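Local coordinates for conserved Archaeal protein (Sulfolobus acidocaldarius, PDB 4OPC) that reduces, with FAD, the isoprenoid double bonds of digeranylgeranylglycerophospholipids to give the saturated archaeol lipids of the archaeal membrane, at residues A21-S26 and G61-K66; Y277-N282 and D332-Y337; L191-D196 and G223-N228. All coordinates share one frame; numbering follows the deposited sequence. Where two conformers were deposited one is given.

Interaction 1 (A21-S26 and G61-K66); sequences AAYQLS and GMPYPK
Pro63 sets its CG and CD edge over one face of the Tyr23 ring. Pro63 CD sits 3.9 Å from the centroid of the Tyr23 ring and only 22° off its normal, a CH-pi contact. CG of Pro63 takes the outer part of the same face, 3.6 Å from Tyr23 CZ, which places the proline toward the hydroxyl end of the ring rather than over its middle. Proline suits the place because its CD hydrogens, next to the ring nitrogen, are mildly polarised and meet an electron-rich phenol. Met62 approaches the ring obliquely: Met62 SD stands 4.1 Å from Tyr23 CD2 and 5.0 Å from the ring centroid, a Met-aromatic contact. Gly61 O is 3.9 Å from Tyr23 CE2.

The phenol reaches this loop because Tyr23 CG is turned opposite the backbone nitrogen (chi1 -172°), pointing the ring away from helix 16-25. Methionine suits the spot because its unbranched chain can bend at both chi2 and chi3, which brings Met62 SD within 4.1 Å of Gln24 NE2 as well. That amide nitrogen has its hydrogen bond with Leu60 O, so Gln24 tethers the end of helix 54-60 beside the methionine. Gly61, the first residue beyond that helix, has the positive phi that glycine accepts easily. Farther out, Tyr102 of helix 99-112 hydrogen-bonds Pro63 O, and Val106 touches Tyr23.

Helix 16-25 is the one that follows the first strand of the Rossmann-type FAD-binding unit, and helix 54-60 follows the FAD-binding residues Lys46 to Ala51. The two segments join through dispersion and weak CH-pi and sulfur-aromatic attraction, so the fit depends on complementary shape more than on directional bonds.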
ATOM      1  N   ALA A  21      12.483  -7.073  -1.978  1.00 13.84           N
ATOM      2  CA  ALA A  21      12.692  -8.498  -2.225  1.00 13.36           C
ATOM      3  C   ALA A  21      14.134  -8.760  -2.673  1.00 13.23           C
ATOM      4  O   ALA A  21      14.789  -9.687  -2.174  1.00 14.77           O
ATOM      5  CB  ALA A  21      11.697  -9.012  -3.266  1.00 15.67           C
ATOM      6  N   ALA A  22      14.626  -7.945  -3.604  1.00 11.79           N
ATOM      7  CA  ALA A  22      15.989  -8.104  -4.114  1.00 12.39           C
ATOM      8  C   ALA A  22      17.001  -7.947  -2.981  1.00 14.19           C
ATOM      9  O   ALA A  22      17.926  -8.758  -2.836  1.00 14.90           O
ATOM     10  CB  ALA A  22      16.265  -7.086  -5.210  1.00 14.49           C
ATOM     11  N   TYR A  23      16.828  -6.904  -2.169  1.00 14.92           N
ATOM     12  CA  TYR A  23      17.767  -6.643  -1.093  1.00 13.94           C
ATOM     13  C   TYR A  23      17.767  -7.786  -0.075  1.00 14.56           C
ATOM     14  O   TYR A  23      18.825  -8.279   0.324  1.00 16.29           O
ATOM     15  CB  TYR A  23      17.450  -5.310  -0.413  1.00 15.45           C
ATOM     16  CG  TYR A  23      18.494  -4.898   0.583  1.00 16.20           C
ATOM     17  CD1 TYR A  23      19.665  -4.267   0.171  1.00 18.72           C
ATOM     18  CD2 TYR A  23      18.329  -5.153   1.932  1.00 20.76           C
ATOM     19  CE1 TYR A  23      20.635  -3.894   1.084  1.00 21.52           C
ATOM     20  CE2 TYR A  23      19.294  -4.780   2.856  1.00 29.46           C
ATOM     21  CZ  TYR A  23      20.441  -4.152   2.423  1.00 28.44           C
ATOM     22  OH  TYR A  23      21.405  -3.774   3.330  1.00 32.96           O
ATOM     23  N   GLN A  24      16.579  -8.233   0.309  1.00 14.35           N
ATOM     24  CA  GLN A  24      16.446  -9.288   1.306  1.00 14.50           C
ATOM     25  C   GLN A  24      16.943 -10.655   0.821  1.00 17.10           C
ATOM     26  O   GLN A  24      17.295 -11.502   1.636  1.00 19.16           O
ATOM     27  CB  GLN A  24      14.987  -9.381   1.799  1.00 15.82           C
ATOM     28  CG  GLN A  24      14.457  -8.106   2.443  1.00 16.70           C
ATOM     29  CD  GLN A  24      14.914  -7.903   3.869  1.00 20.17           C
ATOM     30  OE1 GLN A  24      15.871  -8.528   4.332  1.00 24.54           O
ATOM     31  NE2 GLN A  24      14.233  -7.015   4.580  1.00 22.06           N
ATOM     32  N   LEU A  25      16.954 -10.871  -0.493  1.00 15.49           N
ATOM     33  CA  LEU A  25      17.447 -12.136  -1.055  1.00 14.93           C
ATOM     34  C   LEU A  25      18.937 -12.122  -1.359  1.00 16.59           C
ATOM     35  O   LEU A  25      19.515 -13.159  -1.682  1.00 18.52           O
ATOM     36  CB  LEU A  25      16.684 -12.503  -2.324  1.00 15.29           C
ATOM     37  CG  LEU A  25      15.275 -13.051  -2.113  1.00 14.51           C
ATOM     38  CD1 LEU A  25      14.512 -13.016  -3.429  1.00 21.27           C
ATOM     39  CD2 LEU A  25      15.326 -14.451  -1.539  1.00 19.55           C
ATOM     40  N   SER A  26      19.563 -10.955  -1.238  1.00 16.79           N
ATOM     41  CA  SER A  26      20.947 -10.793  -1.670  1.00 16.51           C
ATOM     42  C   SER A  26      21.959 -11.375  -0.671  1.00 15.81           C
ATOM     43  O   SER A  26      21.617 -11.694   0.468  1.00 19.87           O
ATOM     44  CB  SER A  26      21.242  -9.316  -1.957  1.00 17.95           C
ATOM     45  OG  SER A  26      21.298  -8.553  -0.764  1.00 18.39           O
ATOM     46  N   GLY A  61      15.161  -4.384   8.771  1.00 25.37           N
ATOM     47  CA  GLY A  61      16.574  -4.305   8.469  1.00 33.16           C
ATOM     48  C   GLY A  61      16.809  -3.757   7.076  1.00 34.50           C
ATOM     49  O   GLY A  61      17.765  -4.132   6.403  1.00 32.04           O
ATOM     50  N   MET A  62      15.922  -2.874   6.635  1.00 28.12           N
ATOM     51  CA  MET A  62      16.133  -2.176   5.378  1.00 27.86           C
ATOM     52  C   MET A  62      17.036  -0.981   5.631  1.00 40.20           C
ATOM     53  O   MET A  62      16.961  -0.355   6.698  1.00 37.37           O
ATOM     54  CB  MET A  62      14.808  -1.728   4.764  1.00 20.53           C
ATOM     55  CG  MET A  62      14.005  -2.865   4.146  1.00 20.61           C
ATOM     56  SD  MET A  62      14.692  -3.499   2.605  1.00 22.20           S
ATOM     57  CE  MET A  62      14.399  -2.108   1.505  1.00 20.49           C
ATOM     58  N   PRO A  63      17.904  -0.672   4.653  1.00 32.07           N
ATOM     59  CA  PRO A  63      18.840   0.445   4.749  1.00 40.72           C
ATOM     60  C   PRO A  63      18.151   1.722   5.193  1.00 35.13           C
ATOM     61  O   PRO A  63      17.092   2.090   4.692  1.00 27.26           O
ATOM     62  CB  PRO A  63      19.351   0.583   3.312  1.00 24.11           C
ATOM     63  CG  PRO A  63      19.291  -0.784   2.774  1.00 45.14           C
ATOM     64  CD  PRO A  63      18.056  -1.397   3.381  1.00 26.41           C
ATOM     65  N   TYR A  64      18.775   2.403   6.137  0.54 46.37           N
ATOM     66  CA  TYR A  64      18.267   3.659   6.643  0.54 28.91           C
ATOM     67  C   TYR A  64      18.485   4.762   5.610  0.54 37.10           C
ATOM     68  O   TYR A  64      19.581   4.894   5.070  0.54 30.18           O
ATOM     69  CB  TYR A  64      19.033   3.991   7.917  0.54 50.08           C
ATOM     70  CG  TYR A  64      18.234   4.673   8.989  0.54 35.57           C
ATOM     71  CD1 TYR A  64      17.102   4.080   9.531  0.54 29.20           C
ATOM     72  CD2 TYR A  64      18.636   5.899   9.488  0.54 33.18           C
ATOM     73  CE1 TYR A  64      16.385   4.704  10.528  0.54 34.88           C
ATOM     74  CE2 TYR A  64      17.931   6.524  10.473  0.54 27.48           C
ATOM     75  CZ  TYR A  64      16.811   5.930  10.994  0.54 39.94           C
ATOM     76  OH  TYR A  64      16.120   6.583  11.981  0.54 41.87           O
ATOM     77  N   PRO A  65      17.442   5.557   5.328  1.00 23.84           N
ATOM     78  CA  PRO A  65      17.535   6.700   4.411  1.00 27.52           C
ATOM     79  C   PRO A  65      18.560   7.713   4.919  1.00 38.54           C
ATOM     80  O   PRO A  65      18.592   7.982   6.121  1.00 44.17           O
ATOM     81  CB  PRO A  65      16.138   7.314   4.482  1.00 43.19           C
ATOM     82  CG  PRO A  65      15.256   6.210   4.963  1.00 44.22           C
ATOM     83  CD  PRO A  65      16.088   5.405   5.888  1.00 40.58           C
ATOM     84  N   LYS A  66      19.382   8.261   4.027  1.00 29.14           N
ATOM     85  CA  LYS A  66      20.417   9.213   4.433  1.00 29.01           C
ATOM     86  C   LYS A  66      20.735  10.226   3.337  1.00 28.33           C
ATOM     87  O   LYS A  66      20.482   9.979   2.164  1.00 29.83           O
ATOM     88  CB  LYS A  66      21.689   8.460   4.821  1.00 35.35           C
ATOM     89  CG  LYS A  66      22.216   7.567   3.718  1.00 31.12           C
ATOM     90  CD  LYS A  66      23.576   6.978   4.057  1.00 51.20           C
ATOM     91  CE  LYS A  66      24.059   6.054   2.947  1.00 47.56           C
ATOM     92  NZ  LYS A  66      23.964   6.694   1.602  1.00 59.36           N
TER

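Interaction 2 (Y277-N282 and D332-Y337); sequences YTMAWN and DMNICY
Asn334 turns its CG opposite its own carbonyl carbon (chi1 -72°), which leans the amide off helix 332-357 toward the backbone of Thr278 and Met279. Met279, for its part, runs out extended and then bends at chi3 (82°), folding its methyl over Tyr337.

The amide of Asn334 grips the loop with both ends. Asn334 OD1 accepts from Met279 N at 2.8 Å, in the carbonyl plane and on a lone pair, with the bond almost straight at 174°. Asn334 ND2 donates to Thr278 OG1 at 2.9 Å, the hydroxyl lying close to the amide plane. Threonine fits here because one hydroxyl can serve twice: while accepting from Asn334, Thr278 OG1 donates to Ala280 O at 2.7 Å. A leucine in place of Asn334 would probably leave the buried Met279 N-H without its acceptor and take from Thr278 OG1 the donor that it now has.

The loop leads into strand 280-281, an outermost strand of the six-stranded mixed sheet in the Rossmann-type FAD-binding part, so the helix is fastened to that sheet's edge. Beside the polar pair lies a sulfur-rich apolar patch. Met279 CE sits over one face of the Tyr337 ring, 4.2 Å from its centroid, while Met279 SD approaches obliquely, 3.6 Å from Tyr337 CD2, a Met-aromatic contact. Met279 CE also meets Met333 CE at 3.6 Å, and small Ala280 lets its CB come within 4.3 Å of Met333 CB.

Met333 packs on helix 302-322 as well, and one turn along Cys336 ties the two helices by a disulfide to Cys311. Tyr337 OH hydrogen-bonds Gln345, and its side chain lies about 3 Å (nearest atoms) from that of Tyr341, a phospholipid-binding residue.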
ATOM      1  N   TYR A 277      -6.126 -12.622  -1.863  1.00 12.75           N
ATOM      2  CA  TYR A 277      -6.500 -13.744  -1.007  1.00 12.88           C
ATOM      3  C   TYR A 277      -5.378 -14.765  -0.868  1.00 14.97           C
ATOM      4  O   TYR A 277      -5.146 -15.282   0.227  1.00 15.60           O
ATOM      5  CB  TYR A 277      -7.781 -14.405  -1.498  1.00 14.44           C
ATOM      6  CG  TYR A 277      -9.026 -13.638  -1.131  1.00 15.65           C
ATOM      7  CD1 TYR A 277      -9.261 -13.254   0.183  1.00 16.87           C
ATOM      8  CD2 TYR A 277      -9.959 -13.281  -2.093  1.00 19.47           C
ATOM      9  CE1 TYR A 277     -10.412 -12.564   0.530  1.00 17.80           C
ATOM     10  CE2 TYR A 277     -11.112 -12.583  -1.749  1.00 17.80           C
ATOM     11  CZ  TYR A 277     -11.315 -12.227  -0.442  1.00 16.39           C
ATOM     12  OH  TYR A 277     -12.457 -11.534  -0.083  1.00 21.03           O
ATOM     13  N   THR A 278      -4.687 -15.048  -1.972  1.00 13.04           N
ATOM     14  CA  THR A 278      -3.372 -15.668  -1.881  1.00 13.81           C
ATOM     15  C   THR A 278      -2.350 -14.850  -2.649  1.00 11.98           C
ATOM     16  O   THR A 278      -2.606 -14.407  -3.778  1.00 12.55           O
ATOM     17  CB  THR A 278      -3.336 -17.142  -2.343  1.00 12.97           C
ATOM     18  OG1 THR A 278      -1.985 -17.611  -2.243  1.00 12.84           O
ATOM     19  CG2 THR A 278      -3.800 -17.290  -3.789  1.00 14.30           C
ATOM     20  N   MET A 279      -1.191 -14.661  -2.028  1.00 11.39           N
ATOM     21  CA  MET A 279      -0.067 -13.963  -2.637  1.00 10.70           C
ATOM     22  C   MET A 279       0.952 -14.969  -3.155  1.00 11.58           C
ATOM     23  O   MET A 279       2.038 -14.590  -3.599  1.00 12.50           O
ATOM     24  CB  MET A 279       0.574 -13.006  -1.623  1.00 11.40           C
ATOM     25  CG  MET A 279      -0.410 -11.917  -1.177  1.00 14.18           C
ATOM     26  SD  MET A 279       0.129 -11.018   0.300  1.00 15.20           S
ATOM     27  CE  MET A 279       1.247  -9.831  -0.411  1.00 16.18           C
ATOM     28  N   ALA A 280       0.590 -16.253  -3.136  1.00 11.52           N
ATOM     29  CA  ALA A 280       1.477 -17.323  -3.607  1.00 11.21           C
ATOM     30  C   ALA A 280       0.722 -18.307  -4.483  1.00 12.22           C
ATOM     31  O   ALA A 280      -0.420 -18.665  -4.183  1.00 13.05           O
ATOM     32  CB  ALA A 280       2.092 -18.067  -2.422  1.00 13.74           C
ATOM     33  N   TRP A 281       1.372 -18.778  -5.542  1.00 12.06           N
ATOM     34  CA  TRP A 281       0.857 -19.891  -6.315  1.00 11.54           C
ATOM     35  C   TRP A 281       2.062 -20.656  -6.867  1.00 11.81           C
ATOM     36  O   TRP A 281       3.202 -20.384  -6.482  1.00 13.15           O
ATOM     37  CB  TRP A 281      -0.068 -19.373  -7.414  1.00 14.91           C
ATOM     38  CG  TRP A 281      -0.960 -20.418  -7.976  1.00 17.99           C
ATOM     39  CD1 TRP A 281      -0.911 -20.949  -9.234  1.00 19.85           C
ATOM     40  CD2 TRP A 281      -2.025 -21.078  -7.297  1.00 17.72           C
ATOM     41  NE1 TRP A 281      -1.890 -21.898  -9.382  1.00 21.83           N
ATOM     42  CE2 TRP A 281      -2.587 -22.003  -8.207  1.00 17.88           C
ATOM     43  CE3 TRP A 281      -2.558 -20.986  -6.010  1.00 16.44           C
ATOM     44  CZ2 TRP A 281      -3.659 -22.820  -7.870  1.00 24.05           C
ATOM     45  CZ3 TRP A 281      -3.631 -21.807  -5.674  1.00 23.58           C
ATOM     46  CH2 TRP A 281      -4.165 -22.711  -6.603  1.00 19.91           C
ATOM     47  N   ASN A 282       1.821 -21.623  -7.747  1.00 12.73           N
ATOM     48  CA  ASN A 282       2.913 -22.440  -8.274  1.00 12.43           C
ATOM     49  C   ASN A 282       3.914 -21.592  -9.047  1.00 12.81           C
ATOM     50  O   ASN A 282       3.587 -21.062 -10.110  1.00 13.99           O
ATOM     51  CB  ASN A 282       2.396 -23.533  -9.213  1.00 14.00           C
ATOM     52  CG  ASN A 282       1.364 -24.443  -8.579  1.00 17.57           C
ATOM     53  OD1 ASN A 282       1.383 -24.720  -7.378  1.00 16.80           O
ATOM     54  ND2 ASN A 282       0.459 -24.942  -9.409  1.00 20.74           N
ATOM     55  N   ASP A 332       4.173 -20.070   2.914  0.58 17.28           N
ATOM     56  CA  ASP A 332       4.648 -19.266   4.041  0.58 19.65           C
ATOM     57  C   ASP A 332       4.605 -17.777   3.734  0.58 16.51           C
ATOM     58  O   ASP A 332       4.578 -16.951   4.645  0.58 13.49           O
ATOM     59  CB  ASP A 332       6.070 -19.660   4.440  0.58 20.52           C
ATOM     60  CG  ASP A 332       6.110 -20.905   5.295  0.58 23.44           C
ATOM     61  OD1 ASP A 332       5.047 -21.316   5.805  0.58 29.09           O
ATOM     62  OD2 ASP A 332       7.211 -21.462   5.464  0.58 34.89           O
ATOM     63  N   MET A 333       4.606 -17.435   2.450  1.00 14.47           N
ATOM     64  CA  MET A 333       4.444 -16.042   2.044  1.00 13.78           C
ATOM     65  C   MET A 333       3.164 -15.491   2.662  1.00 14.79           C
ATOM     66  O   MET A 333       3.158 -14.409   3.261  1.00 14.29           O
ATOM     67  CB  MET A 333       4.359 -15.921   0.522  1.00 14.84           C
ATOM     68  CG  MET A 333       3.919 -14.544   0.044  1.00 12.79           C
ATOM     69  SD  MET A 333       5.147 -13.283   0.449  1.00 14.71           S
ATOM     70  CE  MET A 333       4.187 -11.788   0.242  1.00 14.97           C
ATOM     71  N   ASN A 334       2.086 -16.251   2.519  1.00 12.97           N
ATOM     72  CA  ASN A 334       0.787 -15.844   3.037  1.00 12.84           C
ATOM     73  C   ASN A 334       0.787 -15.800   4.553  1.00 14.13           C
ATOM     74  O   ASN A 334       0.311 -14.839   5.148  1.00 14.99           O
ATOM     75  CB  ASN A 334      -0.293 -16.811   2.575  1.00 12.89           C
ATOM     76  CG  ASN A 334      -0.607 -16.676   1.109  1.00 13.88           C
ATOM     77  OD1 ASN A 334      -0.724 -15.571   0.595  1.00 15.26           O
ATOM     78  ND2 ASN A 334      -0.756 -17.803   0.431  1.00 13.84           N
ATOM     79  N   ILE A 335       1.312 -16.847   5.179  1.00 14.64           N
ATOM     80  CA  ILE A 335       1.326 -16.908   6.639  1.00 16.96           C
ATOM     81  C   ILE A 335       2.093 -15.722   7.230  1.00 18.13           C
ATOM     82  O   ILE A 335       1.598 -15.027   8.131  1.00 17.24           O
ATOM     83  CB  ILE A 335       1.952 -18.212   7.135  1.00 19.25           C
ATOM     84  CG1 ILE A 335       1.251 -19.431   6.517  1.00 21.21           C
ATOM     85  CG2 ILE A 335       1.934 -18.254   8.661  1.00 19.38           C
ATOM     86  CD1 ILE A 335      -0.242 -19.441   6.703  1.00 22.44           C
ATOM     87  N   CYS A 336       3.291 -15.482   6.706  1.00 15.33           N
ATOM     88  CA  CYS A 336       4.137 -14.376   7.153  1.00 15.62           C
ATOM     89  C   CYS A 336       3.442 -13.040   6.932  1.00 14.51           C
ATOM     90  O   CYS A 336       3.329 -12.230   7.863  1.00 14.48           O
ATOM     91  CB  CYS A 336       5.479 -14.403   6.399  1.00 17.78           C
ATOM     92  SG  CYS A 336       6.599 -12.943   6.592  1.00 21.10           S
ATOM     93  N   TYR A 337       2.946 -12.804   5.718  1.00 12.91           N
ATOM     94  CA  TYR A 337       2.361 -11.497   5.428  1.00 12.10           C
ATOM     95  C   TYR A 337       1.086 -11.217   6.214  1.00 12.73           C
ATOM     96  O   TYR A 337       0.909 -10.104   6.717  1.00 12.80           O
ATOM     97  CB  TYR A 337       2.130 -11.272   3.925  1.00 12.10           C
ATOM     98  CG  TYR A 337       1.699  -9.858   3.701  1.00 11.68           C
ATOM     99  CD1 TYR A 337       2.626  -8.821   3.717  1.00 12.30           C
ATOM    100  CD2 TYR A 337       0.358  -9.528   3.572  1.00 13.02           C
ATOM    101  CE1 TYR A 337       2.225  -7.503   3.569  1.00 11.38           C
ATOM    102  CE2 TYR A 337      -0.044  -8.213   3.428  1.00 12.79           C
ATOM    103  CZ  TYR A 337       0.898  -7.205   3.434  1.00 11.28           C
ATOM    104  OH  TYR A 337       0.528  -5.889   3.314  1.00 13.49           O
TER

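Interaction 3 (L191-D196 and G223-N228); sequences LLTKED and GKNKVN
An antiparallel strand pair of the eight-stranded mixed sheet begins here, where strand 183-193 ends beside the start of strand 226-234, both segments falling in the geranylgeranyl reductase catalytic family region. Leu191 and Val227 form a hydrogen-bonded pair: Leu191 N reaches Val227 O at 2.9 Å, and Val227 N returns the bond to Leu191 O at 2.9 Å. Next comes the non-hydrogen-bonded pair Leu192 and Lys226, where Leu192 CD2 lies against the aliphatic part of the lysine, 4.2 Å from Lys226 CB. A lysine suits this partly exposed spot because its chain covers the leucine while NZ heads away, toward a long, weak ion pair with Glu71.

Thr193 N then bonds Asn225 O at 2.9 Å, but from above the carbonyl plane, where segment 223-228 is still in its loop. Beta-branched Thr193 faces two ways: Thr193 CG2 packs on Val227 CG1 at 3.8 Å, and OG1, set between the backbone N and the carbonyl carbon (chi1 66°), donates to Glu195 O, bridging from the strand end to the loop that follows. Near the surface, Asn225 ND2 gives a longer bond of 3.3 Å to Asp196 OD1, met on its anti side, with the carboxylate and amide planes 71° apart.

Segments 191-193 and 226-228 run at 136°, a twisted antiparallel pair of neighbours, consistent with the large substrate-side sheet of p-hydroxybenzoate hydroxylase-like flavoproteins.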
ATOM      1  N   LEU A 191       5.811  21.487  -4.240  1.00 20.01           N
ATOM      2  CA  LEU A 191       5.957  22.918  -4.475  1.00 21.48           C
ATOM      3  C   LEU A 191       6.775  23.586  -3.382  1.00 23.53           C
ATOM      4  O   LEU A 191       6.790  23.134  -2.238  1.00 24.21           O
ATOM      5  CB  LEU A 191       4.571  23.572  -4.518  1.00 25.90           C
ATOM      6  CG  LEU A 191       3.647  23.119  -5.650  1.00 26.47           C
ATOM      7  CD1 LEU A 191       2.261  22.858  -5.113  1.00 33.41           C
ATOM      8  CD2 LEU A 191       3.600  24.169  -6.747  1.00 36.30           C
ATOM      9  N   LEU A 192       7.449  24.677  -3.742  1.00 25.66           N
ATOM     10  CA  LEU A 192       8.068  25.553  -2.754  1.00 26.78           C
ATOM     11  C   LEU A 192       7.001  26.440  -2.122  1.00 23.00           C
ATOM     12  O   LEU A 192       5.969  26.711  -2.738  1.00 28.57           O
ATOM     13  CB  LEU A 192       9.140  26.425  -3.410  1.00 27.53           C
ATOM     14  CG  LEU A 192      10.242  25.653  -4.137  1.00 30.65           C
ATOM     15  CD1 LEU A 192      11.327  26.585  -4.670  1.00 32.74           C
ATOM     16  CD2 LEU A 192      10.841  24.601  -3.218  1.00 30.05           C
ATOM     17  N   THR A 193       7.234  26.875  -0.885  1.00 27.55           N
ATOM     18  CA  THR A 193       6.287  27.742  -0.182  1.00 28.14           C
ATOM     19  C   THR A 193       6.862  29.143   0.031  1.00 31.78           C
ATOM     20  O   THR A 193       8.081  29.325   0.079  1.00 32.21           O
ATOM     21  CB  THR A 193       5.880  27.164   1.185  1.00 31.08           C
ATOM     22  OG1 THR A 193       7.020  27.145   2.056  1.00 31.63           O
ATOM     23  CG2 THR A 193       5.343  25.749   1.024  1.00 26.18           C
ATOM     24  N   LYS A 194       5.974  30.125   0.164  1.00 29.14           N
ATOM     25  CA  LYS A 194       6.378  31.525   0.305  1.00 27.61           C
ATOM     26  C   LYS A 194       6.625  31.886   1.761  1.00 40.84           C
ATOM     27  O   LYS A 194       7.321  32.851   2.068  1.00 49.37           O
ATOM     28  CB  LYS A 194       5.298  32.447  -0.255  1.00 33.78           C
ATOM     29  CG  LYS A 194       4.777  32.078  -1.628  1.00 34.76           C
ATOM     30  CD  LYS A 194       3.718  33.083  -2.063  1.00 47.18           C
ATOM     31  CE  LYS A 194       2.821  32.533  -3.161  1.00 43.98           C
ATOM     32  NZ  LYS A 194       1.744  33.499  -3.515  1.00 54.35           N
ATOM     33  N   GLU A 195       6.023  31.111   2.653  1.00 35.13           N
ATOM     34  CA  GLU A 195       6.129  31.332   4.083  1.00 34.45           C
ATOM     35  C   GLU A 195       6.635  30.042   4.722  1.00 34.92           C
ATOM     36  O   GLU A 195       6.332  28.945   4.236  1.00 32.15           O
ATOM     37  CB  GLU A 195       4.755  31.703   4.646  1.00 38.34           C
ATOM     38  CG  GLU A 195       4.785  32.646   5.835  1.00 50.28           C
ATOM     39  CD  GLU A 195       3.441  33.315   6.078  1.00 60.27           C
ATOM     40  OE1 GLU A 195       2.618  33.351   5.139  1.00 75.92           O
ATOM     41  OE2 GLU A 195       3.202  33.803   7.202  1.00 47.67           O
ATOM     42  N   ASP A 196       7.422  30.174   5.788  1.00 31.09           N
ATOM     43  CA  ASP A 196       7.918  29.021   6.531  1.00 31.76           C
ATOM     44  C   ASP A 196       6.761  28.132   6.939  1.00 27.70           C
ATOM     45  O   ASP A 196       5.696  28.610   7.334  1.00 29.78           O
ATOM     46  CB  ASP A 196       8.687  29.452   7.782  1.00 31.27           C
ATOM     47  CG  ASP A 196      10.017  30.096   7.457  1.00 43.79           C
ATOM     48  OD1 ASP A 196      10.485  29.955   6.309  1.00 54.78           O
ATOM     49  OD2 ASP A 196      10.598  30.734   8.360  1.00 56.95           O
ATOM     50  N   GLY A 223      10.476  19.928   4.006  1.00 21.74           N
ATOM     51  CA  GLY A 223      11.461  20.886   4.471  1.00 23.89           C
ATOM     52  C   GLY A 223      10.712  22.055   5.074  1.00 24.30           C
ATOM     53  O   GLY A 223       9.492  21.988   5.256  1.00 24.64           O
ATOM     54  N   LYS A 224      11.434  23.130   5.372  1.00 24.48           N
ATOM     55  CA  LYS A 224      10.829  24.312   5.965  1.00 25.97           C
ATOM     56  C   LYS A 224      10.046  25.113   4.929  1.00 28.33           C
ATOM     57  O   LYS A 224       9.183  25.918   5.284  1.00 27.85           O
ATOM     58  CB  LYS A 224      11.911  25.196   6.588  1.00 30.62           C
ATOM     59  CG  LYS A 224      12.615  24.583   7.790  1.00 37.35           C
ATOM     60  CD  LYS A 224      11.864  24.898   9.071  1.00 64.46           C
ATOM     61  CE  LYS A 224      11.754  26.399   9.285  1.00 47.50           C
ATOM     62  NZ  LYS A 224      10.802  26.739  10.383  1.00 47.24           N
ATOM     63  N   ASN A 225      10.354  24.895   3.654  1.00 24.53           N
ATOM     64  CA  ASN A 225       9.780  25.684   2.569  1.00 28.57           C
ATOM     65  C   ASN A 225       9.453  24.848   1.335  1.00 24.99           C
ATOM     66  O   ASN A 225       9.471  25.346   0.214  1.00 27.41           O
ATOM     67  CB  ASN A 225      10.715  26.839   2.179  1.00 29.55           C
ATOM     68  CG  ASN A 225      10.753  27.942   3.225  1.00 37.42           C
ATOM     69  OD1 ASN A 225       9.931  28.861   3.208  1.00 44.80           O
ATOM     70  ND2 ASN A 225      11.709  27.855   4.140  1.00 33.65           N
ATOM     71  N   LYS A 226       9.150  23.571   1.545  1.00 22.87           N
ATOM     72  CA  LYS A 226       8.851  22.675   0.437  1.00 23.87           C
ATOM     73  C   LYS A 226       7.840  21.648   0.909  1.00 20.53           C
ATOM     74  O   LYS A 226       7.958  21.119   2.010  1.00 23.28           O
ATOM     75  CB  LYS A 226      10.122  21.989  -0.068  1.00 24.38           C
ATOM     76  CG  LYS A 226       9.886  21.029  -1.235  1.00 23.07           C
ATOM     77  CD  LYS A 226      11.173  20.637  -1.964  1.00 32.95           C
ATOM     78  CE  LYS A 226      12.213  20.056  -1.024  1.00 44.38           C
ATOM     79  NZ  LYS A 226      13.504  19.783  -1.738  1.00 34.87           N
ATOM     80  N   VAL A 227       6.835  21.378   0.085  1.00 19.53           N
ATOM     81  CA  VAL A 227       5.739  20.518   0.511  1.00 17.08           C
ATOM     82  C   VAL A 227       5.230  19.620  -0.609  1.00 17.81           C
ATOM     83  O   VAL A 227       5.175  20.022  -1.769  1.00 18.74           O
ATOM     84  CB  VAL A 227       4.570  21.359   1.119  1.00 19.89           C
ATOM     85  CG1 VAL A 227       3.946  22.289   0.079  1.00 21.02           C
ATOM     86  CG2 VAL A 227       3.503  20.458   1.743  1.00 17.42           C
ATOM     87  N   ASN A 228       4.897  18.388  -0.236  1.00 16.07           N
ATOM     88  CA  ASN A 228       4.188  17.440  -1.090  1.00 15.19           C
ATOM     89  C   ASN A 228       2.700  17.556  -0.721  1.00 14.39           C
ATOM     90  O   ASN A 228       2.297  17.207   0.393  1.00 15.39           O
ATOM     91  CB  ASN A 228       4.768  16.025  -0.853  1.00 14.72           C
ATOM     92  CG  ASN A 228       4.124  14.943  -1.708  1.00 14.58           C
ATOM     93  OD1 ASN A 228       2.899  14.845  -1.806  1.00 14.67           O
ATOM     94  ND2 ASN A 228       4.961  14.096  -2.305  1.00 15.30           N
TER

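How the interactions relate
Along the chain the order is interaction 1, interaction 3, interaction 2, each closing before the next opens, and none touches another. Centres of interactions 1 and 2 are about 21 Å apart, and both concern the FAD-binding part: helix 16-25 follows strand 9-12 of the six-stranded sheet whose edge strand is 280-281. Helix 302-322 links them further, packing on Gln24 and Leu25 and also on Met333 and Tyr337. Interaction 3 belongs to the eight-stranded sheet, its centre about 30 Å from that of interaction 1 and about 42 Å from that of interaction 2, across the chain's centre from the latter. Together they sample two of the sheets and the helical layer of a protein that holds both flavin and lipid.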